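Local structure of glucoamylase (Thermoanaerobacterium thermosaccharolyticum, 1LF6) at residues W599-M608 and P651-Y659; Y526-P534 and S572-G580. The protein hydrolyses terminal alpha-1,4-linked glucose units one after another from the non-reducing ends of glucan chains, releasing beta-D-glucose. All coordinates share one frame; numbering follows the deposited sequence.

Contact 1: residues W599-M608 and P651-Y659; sequences WPLLTGERGM and PLNWAHAEY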
loop_
_atom_site.group_PDB
_atom_site.type_symbol
_atom_site.label_atom_id
_atom_site.label_comp_id
_atom_site.label_asym_id
_atom_site.label_seq_id
_atom_site.Cartn_x
_atom_site.Cartn_y
_atom_site.Cartn_z
ATOM N N TRP A 599 -9.384 4.814 -11.251
ATOM C CA TRP A 599 -8.176 5.005 -10.463
ATOM C C TRP A 599 -7.948 6.452 -10.052
ATOM O O TRP A 599 -7.651 7.306 -10.888
ATOM C CB TRP A 599 -6.950 4.519 -11.245
ATOM C CG TRP A 599 -6.863 3.023 -11.399
ATOM C CD1 TRP A 599 -7.846 2.180 -11.838
ATOM C CD2 TRP A 599 -5.715 2.206 -11.153
ATOM N NE1 TRP A 599 -7.381 0.890 -11.881
ATOM C CE2 TRP A 599 -6.075 0.875 -11.466
ATOM C CE3 TRP A 599 -4.417 2.468 -10.698
ATOM C CZ2 TRP A 599 -5.180 -0.195 -11.338
ATOM C CZ3 TRP A 599 -3.524 1.404 -10.571
ATOM C CH2 TRP A 599 -3.914 0.086 -10.892
ATOM N N PRO A 600 -8.093 6.756 -8.755
ATOM C CA PRO A 600 -7.855 8.153 -8.380
ATOM C C PRO A 600 -6.445 8.570 -8.816
ATOM O O PRO A 600 -6.168 9.751 -9.022
ATOM C CB PRO A 600 -8.052 8.156 -6.856
ATOM C CG PRO A 600 -8.123 6.694 -6.462
ATOM C CD PRO A 600 -8.714 6.007 -7.652
ATOM N N LEU A 601 -5.559 7.588 -8.964
ATOM C CA LEU A 601 -4.193 7.857 -9.416
ATOM C C LEU A 601 -4.257 8.601 -10.750
ATOM O O LEU A 601 -3.529 9.562 -10.965
ATOM C CB LEU A 601 -3.423 6.543 -9.611
ATOM C CG LEU A 601 -2.100 6.596 -10.391
ATOM C CD1 LEU A 601 -1.090 7.483 -9.673
ATOM C CD2 LEU A 601 -1.548 5.184 -10.548
ATOM N N LEU A 602 -5.134 8.147 -11.642
ATOM C CA LEU A 602 -5.272 8.767 -12.949
ATOM C C LEU A 602 -5.945 10.135 -12.881
ATOM O O LEU A 602 -5.815 10.943 -13.801
ATOM C CB LEU A 602 -6.019 7.829 -13.898
ATOM C CG LEU A 602 -5.236 6.523 -14.090
ATOM C CD1 LEU A 602 -5.973 5.601 -15.052
ATOM C CD2 LEU A 602 -3.830 6.854 -14.604
ATOM N N THR A 603 -6.671 10.394 -11.798
ATOM C CA THR A 603 -7.306 11.696 -11.613
ATOM C C THR A 603 -6.160 12.659 -11.313
ATOM O O THR A 603 -6.123 13.781 -11.811
ATOM C CB THR A 603 -8.280 11.687 -10.417
ATOM O OG1 THR A 603 -9.409 10.863 -10.731
ATOM C CG2 THR A 603 -8.757 13.109 -10.108
ATOM N N GLY A 604 -5.226 12.196 -10.487
ATOM C CA GLY A 604 -4.073 13.000 -10.135
ATOM C C GLY A 604 -3.192 13.258 -11.343
ATOM O O GLY A 604 -2.723 14.379 -11.547
ATOM N N GLU A 605 -2.962 12.226 -12.154
ATOM C CA GLU A 605 -2.126 12.396 -13.339
ATOM C C GLU A 605 -2.747 13.381 -14.328
ATOM O O GLU A 605 -2.023 14.142 -14.967
ATOM C CB GLU A 605 -1.852 11.049 -14.022
ATOM C CG GLU A 605 -0.839 10.181 -13.269
ATOM C CD GLU A 605 -0.265 9.054 -14.113
ATOM O OE1 GLU A 605 0.511 8.245 -13.570
ATOM O OE2 GLU A 605 -0.579 8.976 -15.319
ATOM N N ARG A 606 -4.076 13.374 -14.452
ATOM C CA ARG A 606 -4.740 14.311 -15.356
ATOM C C ARG A 606 -4.566 15.727 -14.816
ATOM O O ARG A 606 -4.376 16.679 -15.576
ATOM C CB ARG A 606 -6.239 14.011 -15.485
ATOM C CG ARG A 606 -7.018 15.141 -16.154
ATOM C CD ARG A 606 -6.580 15.385 -17.613
ATOM N NE ARG A 606 -7.216 14.428 -18.505
ATOM C CZ ARG A 606 -8.137 14.737 -19.411
ATOM N NH1 ARG A 606 -8.655 13.783 -20.164
ATOM N NH2 ARG A 606 -8.520 15.991 -19.591
ATOM N N GLY A 607 -4.653 15.858 -13.496
ATOM C CA GLY A 607 -4.491 17.156 -12.870
ATOM C C GLY A 607 -3.109 17.698 -13.167
ATOM O O GLY A 607 -2.939 18.887 -13.433
ATOM N N MET A 608 -2.114 16.818 -13.128
ATOM C CA MET A 608 -0.748 17.224 -13.404
ATOM C C MET A 608 -0.632 17.671 -14.853
ATOM O O MET A 608 0.087 18.629 -15.163
ATOM C CB MET A 608 0.222 16.077 -13.108
ATOM C CG MET A 608 0.437 15.839 -11.629
ATOM S SD MET A 608 1.085 17.304 -10.752
ATOM C CE MET A 608 2.786 17.296 -11.270
ATOM N N PRO A 651 -3.591 1.485 1.524
ATOM C CA PRO A 651 -3.327 2.677 0.706
ATOM C C PRO A 651 -2.446 2.373 -0.504
ATOM O O PRO A 651 -1.502 1.587 -0.397
ATOM C CB PRO A 651 -2.635 3.624 1.696
ATOM C CG PRO A 651 -1.947 2.686 2.650
ATOM C CD PRO A 651 -2.997 1.612 2.864
ATOM N N LEU A 652 -2.756 2.970 -1.657
ATOM C CA LEU A 652 -1.918 2.775 -2.842
ATOM C C LEU A 652 -0.888 3.890 -2.732
ATOM O O LEU A 652 -1.189 5.059 -2.986
ATOM C CB LEU A 652 -2.717 2.919 -4.148
ATOM C CG LEU A 652 -1.914 2.641 -5.427
ATOM C CD1 LEU A 652 -1.481 1.179 -5.453
ATOM C CD2 LEU A 652 -2.740 2.947 -6.660
ATOM N N ASN A 653 0.323 3.524 -2.332
ATOM C CA ASN A 653 1.390 4.494 -2.128
ATOM C C ASN A 653 1.659 5.424 -3.302
ATOM O O ASN A 653 1.907 6.613 -3.108
ATOM C CB ASN A 653 2.665 3.766 -1.696
ATOM C CG ASN A 653 2.512 3.101 -0.333
ATOM O OD1 ASN A 653 1.687 3.527 0.485
ATOM N ND2 ASN A 653 3.305 2.071 -0.075
ATOM N N TRP A 654 1.597 4.890 -4.514
ATOM C CA TRP A 654 1.811 5.690 -5.709
ATOM C C TRP A 654 0.739 6.787 -5.817
ATOM O O TRP A 654 1.035 7.926 -6.215
ATOM C CB TRP A 654 1.789 4.762 -6.930
ATOM C CG TRP A 654 2.027 5.409 -8.258
ATOM C CD1 TRP A 654 2.321 6.722 -8.508
ATOM C CD2 TRP A 654 1.942 4.768 -9.533
ATOM N NE1 TRP A 654 2.420 6.936 -9.865
ATOM C CE2 TRP A 654 2.191 5.752 -10.516
ATOM C CE3 TRP A 654 1.678 3.452 -9.942
ATOM C CZ2 TRP A 654 2.182 5.460 -11.883
ATOM C CZ3 TRP A 654 1.667 3.163 -11.296
ATOM C CH2 TRP A 654 1.918 4.163 -12.252
ATOM N N ALA A 655 -0.497 6.459 -5.448
ATOM C CA ALA A 655 -1.581 7.434 -5.511
ATOM C C ALA A 655 -1.383 8.553 -4.481
ATOM O O ALA A 655 -1.681 9.716 -4.746
ATOM C CB ALA A 655 -2.918 6.743 -5.285
ATOM N N HIS A 656 -0.894 8.199 -3.300
ATOM C CA HIS A 656 -0.644 9.201 -2.272
ATOM C C HIS A 656 0.512 10.091 -2.704
ATOM O O HIS A 656 0.514 11.294 -2.441
ATOM C CB HIS A 656 -0.351 8.524 -0.933
ATOM C CG HIS A 656 -1.588 8.131 -0.187
ATOM N ND1 HIS A 656 -2.379 9.051 0.470
ATOM C CD2 HIS A 656 -2.220 6.940 -0.068
ATOM C CE1 HIS A 656 -3.448 8.444 0.956
ATOM N NE2 HIS A 656 -3.377 7.163 0.643
ATOM N N ALA A 657 1.488 9.493 -3.380
ATOM C CA ALA A 657 2.638 10.235 -3.870
ATOM C C ALA A 657 2.148 11.198 -4.946
ATOM O O ALA A 657 2.570 12.357 -5.004
ATOM C CB ALA A 657 3.680 9.273 -4.444
ATOM N N GLU A 658 1.239 10.718 -5.790
ATOM C CA GLU A 658 0.690 11.549 -6.851
ATOM C C GLU A 658 -0.085 12.712 -6.234
ATOM O O GLU A 658 0.006 13.834 -6.718
ATOM C CB GLU A 658 -0.237 10.729 -7.754
ATOM C CG GLU A 658 -0.721 11.473 -9.001
ATOM C CD GLU A 658 0.389 11.735 -10.010
ATOM O OE1 GLU A 658 1.514 11.231 -9.812
ATOM O OE2 GLU A 658 0.129 12.444 -11.007
ATOM N N TYR A 659 -0.849 12.450 -5.171
ATOM C CA TYR A 659 -1.605 13.525 -4.530
ATOM C C TYR A 659 -0.664 14.594 -3.984
ATOM O O TYR A 659 -0.900 15.787 -4.161
ATOM C CB TYR A 659 -2.491 13.010 -3.383
ATOM C CG TYR A 659 -3.100 14.154 -2.592
ATOM C CD1 TYR A 659 -2.459 14.666 -1.462
ATOM C CD2 TYR A 659 -4.253 14.799 -3.039
ATOM C CE1 TYR A 659 -2.944 15.795 -0.803
ATOM C CE2 TYR A 659 -4.746 15.932 -2.387
ATOM C CZ TYR A 659 -4.083 16.424 -1.273
ATOM O OH TYR A 659 -4.548 17.552 -0.640
HETATM O O HOH W 1 2.298 9.311 -11.660
#
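L601 and A655 bring their CA atoms to 4.7 Å where helix 600-608 runs beside helix 653-659, the segment axes 8.9 Å apart at closest and their N-to-C directions 27° apart. Two near-parallel helices of the (alpha/alpha) barrel of this family 15 glycosidase thus pack in a fully buried contact. L601 makes the apolar centre: its CG stands anti to the backbone N (chi1 166°), which carries both methyls over one face of the W654 indole. CD2 sits 3.6 Å from the centroid of the six-membered ring of W654, 8° off the normal, a CH-pi contact, while CD1 lies nearer the pyrrole side. E658 enters as a knob among L601, G604, E605 and M608; the lack of a side chain at G604 leaves room for its CG. The carboxylate planes of E605 and E658 are turned well away from parallel, and each acid has its own salt-bridge partner beyond the helices, R436 for E605 and R541 for E658, which would temper their mutual repulsion. Replacing W654 with a leucine would probably deprive L601 of its aromatic face and leave the water between the acids without its N-H donor. That water lies in the indole plane at the ring edge, accepting from W654 NE1 at 3.0 Å and donating to E605 OE1 and E658 OE1, each at 2.8 Å.

Contact 2: residues Y526-P534 and S572-G580; sequences YDQKEIVDP and SWYRYNHDG
With CG anti to the carbonyl carbon and chi1 near -50° in both Y526 and H578, each ring is swung to the backbone N side and the two are laid face to face. Their planes differ by 6° and the ring centroids are 3.9 Å apart, an offset stack in which H578 CD2 lies over the centre of the tyrosine ring. I531 CD1 meets the imidazole at its edge, 3.8 Å from H578 CD2. Also in the imidazole plane, but at NE2 of H578, a water lies 2.7 Å away and donates to E530 OE1, a water-mediated link between the segments. The direct polar link is made by N577: its OD1 accepts from V532 N at 2.8 Å, in the carbonyl plane and with an N-H...O angle of 159°. Further along, the backbones of the two loops touch through CA-H...O contacts, Y576 CA to V532 O at 3.2 Å and D533 CA to R575 O at 3.4 Å. The D533 carboxylate is held from outside the pair, by S535 through OD1 and W437 through OD2. The P534 ring packs its CD and CG near the carbonyls of R575 and Y574. N577 and H578 are the central residues of a type II beta turn from Y576 to D579, and the whole is a loop-to-loop contact beside the probable catalytic acids of a family 15 (alpha/alpha) barrel.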
loop_
_atom_site.group_PDB
_atom_site.type_symbol
_atom_site.label_atom_id
_atom_site.label_comp_id
_atom_site.label_asym_id
_atom_site.label_seq_id
_atom_site.Cartn_x
_atom_site.Cartn_y
_atom_site.Cartn_z
ATOM N N TYR A 526 -8.985 -7.557 -28.934
ATOM C CA TYR A 526 -9.345 -6.390 -29.744
ATOM C C TYR A 526 -8.187 -5.941 -30.630
ATOM O O TYR A 526 -7.058 -6.387 -30.463
ATOM C CB TYR A 526 -9.749 -5.214 -28.846
ATOM C CG TYR A 526 -10.764 -5.561 -27.783
ATOM C CD1 TYR A 526 -10.367 -6.138 -26.576
ATOM C CD2 TYR A 526 -12.126 -5.371 -28.007
ATOM C CE1 TYR A 526 -11.301 -6.523 -25.623
ATOM C CE2 TYR A 526 -13.069 -5.755 -27.061
ATOM C CZ TYR A 526 -12.652 -6.331 -25.874
ATOM O OH TYR A 526 -13.579 -6.723 -24.939
ATOM N N ASP A 527 -8.483 -5.060 -31.578
ATOM C CA ASP A 527 -7.462 -4.514 -32.457
ATOM C C ASP A 527 -6.773 -3.409 -31.655
ATOM O O ASP A 527 -7.432 -2.678 -30.907
ATOM C CB ASP A 527 -8.095 -3.945 -33.727
ATOM C CG ASP A 527 -7.075 -3.276 -34.632
ATOM O OD1 ASP A 527 -6.885 -2.039 -34.524
ATOM O OD2 ASP A 527 -6.444 -3.990 -35.445
ATOM N N GLN A 528 -5.455 -3.299 -31.800
ATOM C CA GLN A 528 -4.675 -2.308 -31.065
ATOM C C GLN A 528 -5.240 -0.892 -31.142
ATOM O O GLN A 528 -5.146 -0.130 -30.182
ATOM C CB GLN A 528 -3.209 -2.315 -31.547
ATOM C CG GLN A 528 -3.024 -2.077 -33.032
ATOM C CD GLN A 528 -1.558 -2.000 -33.434
ATOM O OE1 GLN A 528 -0.686 -2.542 -32.757
ATOM N NE2 GLN A 528 -1.289 -1.339 -34.550
ATOM N N LYS A 529 -5.833 -0.548 -32.278
ATOM C CA LYS A 529 -6.400 0.785 -32.480
ATOM C C LYS A 529 -7.687 1.066 -31.700
ATOM O O LYS A 529 -8.128 2.213 -31.629
ATOM C CB LYS A 529 -6.625 1.027 -33.974
ATOM C CG LYS A 529 -5.330 1.060 -34.781
ATOM C CD LYS A 529 -5.603 1.117 -36.269
ATOM C CE LYS A 529 -6.193 -0.201 -36.765
ATOM N NZ LYS A 529 -6.493 -0.127 -38.205
ATOM N N GLU A 530 -8.280 0.032 -31.111
ATOM C CA GLU A 530 -9.505 0.200 -30.326
ATOM C C GLU A 530 -9.179 0.549 -28.876
ATOM O O GLU A 530 -10.061 0.945 -28.113
ATOM C CB GLU A 530 -10.325 -1.096 -30.288
ATOM C CG GLU A 530 -10.825 -1.653 -31.612
ATOM C CD GLU A 530 -11.616 -2.937 -31.407
ATOM O OE1 GLU A 530 -12.670 -2.885 -30.738
ATOM O OE2 GLU A 530 -11.187 -4.006 -31.900
ATOM N N ILE A 531 -7.918 0.394 -28.495
ATOM C CA ILE A 531 -7.523 0.622 -27.107
ATOM C C ILE A 531 -6.743 1.892 -26.804
ATOM O O ILE A 531 -5.644 2.092 -27.330
ATOM C CB ILE A 531 -6.679 -0.568 -26.599
ATOM C CG1 ILE A 531 -7.326 -1.893 -27.036
ATOM C CG2 ILE A 531 -6.529 -0.502 -25.096
ATOM C CD1 ILE A 531 -8.730 -2.136 -26.491
ATOM N N VAL A 532 -7.313 2.749 -25.960
ATOM C CA VAL A 532 -6.639 3.979 -25.550
ATOM C C VAL A 532 -6.331 3.878 -24.058
ATOM O O VAL A 532 -6.984 3.127 -23.330
ATOM C CB VAL A 532 -7.481 5.254 -25.855
ATOM C CG1 VAL A 532 -7.601 5.426 -27.360
ATOM C CG2 VAL A 532 -8.853 5.178 -25.199
ATOM N N ASP A 533 -5.331 4.631 -23.611
ATOM C CA ASP A 533 -4.861 4.578 -22.227
ATOM C C ASP A 533 -4.384 5.976 -21.808
ATOM O O ASP A 533 -3.565 6.587 -22.492
ATOM C CB ASP A 533 -3.704 3.570 -22.188
ATOM C CG ASP A 533 -3.164 3.320 -20.795
ATOM O OD1 ASP A 533 -3.075 4.275 -19.996
ATOM O OD2 ASP A 533 -2.800 2.155 -20.512
ATOM N N PRO A 534 -4.888 6.503 -20.679
ATOM C CA PRO A 534 -4.472 7.839 -20.234
ATOM C C PRO A 534 -2.980 7.967 -19.935
ATOM O O PRO A 534 -2.473 9.075 -19.755
ATOM C CB PRO A 534 -5.339 8.082 -19.004
ATOM C CG PRO A 534 -5.620 6.720 -18.508
ATOM C CD PRO A 534 -5.884 5.934 -19.756
ATOM N N SER A 572 -12.711 10.752 -12.787
ATOM C CA SER A 572 -11.633 9.771 -12.740
ATOM C C SER A 572 -11.665 9.011 -14.064
ATOM O O SER A 572 -12.612 9.144 -14.838
ATOM C CB SER A 572 -11.781 8.810 -11.563
ATOM O OG SER A 572 -10.536 8.160 -11.316
ATOM N N TRP A 573 -10.630 8.227 -14.324
ATOM C CA TRP A 573 -10.526 7.482 -15.568
ATOM C C TRP A 573 -10.163 6.018 -15.349
ATOM O O TRP A 573 -9.595 5.667 -14.315
ATOM C CB TRP A 573 -9.438 8.104 -16.451
ATOM C CG TRP A 573 -9.765 9.454 -16.994
ATOM C CD1 TRP A 573 -10.119 9.748 -18.276
ATOM C CD2 TRP A 573 -9.812 10.696 -16.270
ATOM N NE1 TRP A 573 -10.388 11.089 -18.403
ATOM C CE2 TRP A 573 -10.210 11.695 -17.186
ATOM C CE3 TRP A 573 -9.562 11.060 -14.935
ATOM C CZ2 TRP A 573 -10.364 13.037 -16.816
ATOM C CZ3 TRP A 573 -9.716 12.393 -14.565
ATOM C CH2 TRP A 573 -10.113 13.365 -15.505
ATOM N N TYR A 574 -10.503 5.168 -16.322
ATOM C CA TYR A 574 -10.132 3.747 -16.287
ATOM C C TYR A 574 -8.713 3.752 -16.858
ATOM O O TYR A 574 -8.317 4.718 -17.513
ATOM C CB TYR A 574 -11.000 2.912 -17.234
ATOM C CG TYR A 574 -12.457 2.791 -16.858
ATOM C CD1 TYR A 574 -12.875 1.861 -15.912
ATOM C CD2 TYR A 574 -13.423 3.599 -17.465
ATOM C CE1 TYR A 574 -14.220 1.731 -15.580
ATOM C CE2 TYR A 574 -14.771 3.479 -17.139
ATOM C CZ TYR A 574 -15.162 2.542 -16.197
ATOM O OH TYR A 574 -16.494 2.408 -15.879
ATOM N N ARG A 575 -7.965 2.677 -16.636
ATOM C CA ARG A 575 -6.601 2.572 -17.160
ATOM C C ARG A 575 -6.622 2.462 -18.688
ATOM O O ARG A 575 -5.699 2.913 -19.360
ATOM C CB ARG A 575 -5.905 1.334 -16.599
ATOM C CG ARG A 575 -5.959 1.202 -15.094
ATOM C CD ARG A 575 -5.818 -0.272 -14.715
ATOM N NE ARG A 575 -4.451 -0.708 -14.560
ATOM C CZ ARG A 575 -4.057 -1.977 -14.627
ATOM N NH1 ARG A 575 -2.778 -2.282 -14.461
ATOM N NH2 ARG A 575 -4.928 -2.936 -14.894
ATOM N N TYR A 576 -7.670 1.835 -19.219
ATOM C CA TYR A 576 -7.851 1.653 -20.667
ATOM C C TYR A 576 -9.164 0.912 -20.897
ATOM O O TYR A 576 -9.690 0.292 -19.975
ATOM C CB TYR A 576 -6.683 0.856 -21.269
ATOM C CG TYR A 576 -6.443 -0.493 -20.622
ATOM C CD1 TYR A 576 -7.198 -1.614 -20.984
ATOM C CD2 TYR A 576 -5.473 -0.648 -19.630
ATOM C CE1 TYR A 576 -6.996 -2.849 -20.373
ATOM C CE2 TYR A 576 -5.264 -1.884 -19.011
ATOM C CZ TYR A 576 -6.029 -2.975 -19.389
ATOM O OH TYR A 576 -5.831 -4.189 -18.773
ATOM N N ASN A 577 -9.698 0.973 -22.115
ATOM C CA ASN A 577 -10.964 0.298 -22.402
ATOM C C ASN A 577 -10.840 -1.210 -22.246
ATOM O O ASN A 577 -9.835 -1.801 -22.643
ATOM C CB ASN A 577 -11.446 0.586 -23.834
ATOM C CG ASN A 577 -10.739 1.753 -24.472
ATOM O OD1 ASN A 577 -9.517 1.751 -24.616
ATOM N ND2 ASN A 577 -11.511 2.764 -24.870
ATOM N N HIS A 578 -11.873 -1.816 -21.669
ATOM C CA HIS A 578 -11.947 -3.260 -21.467
ATOM C C HIS A 578 -11.028 -3.811 -20.387
ATOM O O HIS A 578 -10.765 -5.013 -20.335
ATOM C CB HIS A 578 -11.695 -3.978 -22.795
ATOM C CG HIS A 578 -12.552 -3.474 -23.914
ATOM N ND1 HIS A 578 -13.927 -3.554 -23.890
ATOM C CD2 HIS A 578 -12.233 -2.841 -25.069
ATOM C CE1 HIS A 578 -14.420 -2.992 -24.979
ATOM N NE2 HIS A 578 -13.413 -2.551 -25.711
ATOM N N ASP A 579 -10.542 -2.929 -19.521
ATOM C CA ASP A 579 -9.672 -3.342 -18.428
ATOM C C ASP A 579 -10.490 -4.299 -17.564
ATOM O O ASP A 579 -11.645 -4.019 -17.240
ATOM C CB ASP A 579 -9.242 -2.112 -17.618
ATOM C CG ASP A 579 -8.331 -2.458 -16.447
ATOM O OD1 ASP A 579 -7.927 -3.632 -16.308
ATOM O OD2 ASP A 579 -8.012 -1.536 -15.666
ATOM N N GLY A 580 -9.905 -5.436 -17.202
ATOM C CA GLY A 580 -10.636 -6.389 -16.388
ATOM C C GLY A 580 -10.112 -6.544 -14.974
ATOM O O GLY A 580 -10.648 -7.334 -14.205
HETATM O O HOH W 2 -13.601 -1.475 -28.204
#

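In the fold
Along the chain the two follow in series, both segments of contact 2 preceding those of contact 1, with strand 570-573 leading on to helix 600-612. Their centres are 18 Å apart, yet they touch: W599 N lies 3.2 Å from W573 O, a probable hydrogen bond, and W599 CZ2 packs 3.3 Å from R575 NE. Both approach the probable active site. In contact 2 the side chain of D533 is about 5 Å from that of E435, the likely proton acceptor, and that of R575 about 6 Å from E438, the likely donor. From contact 1, W654 is about 8 Å from E438 and W599 about 7 Å from W325, a probable substrate-binding residue, again between side chains.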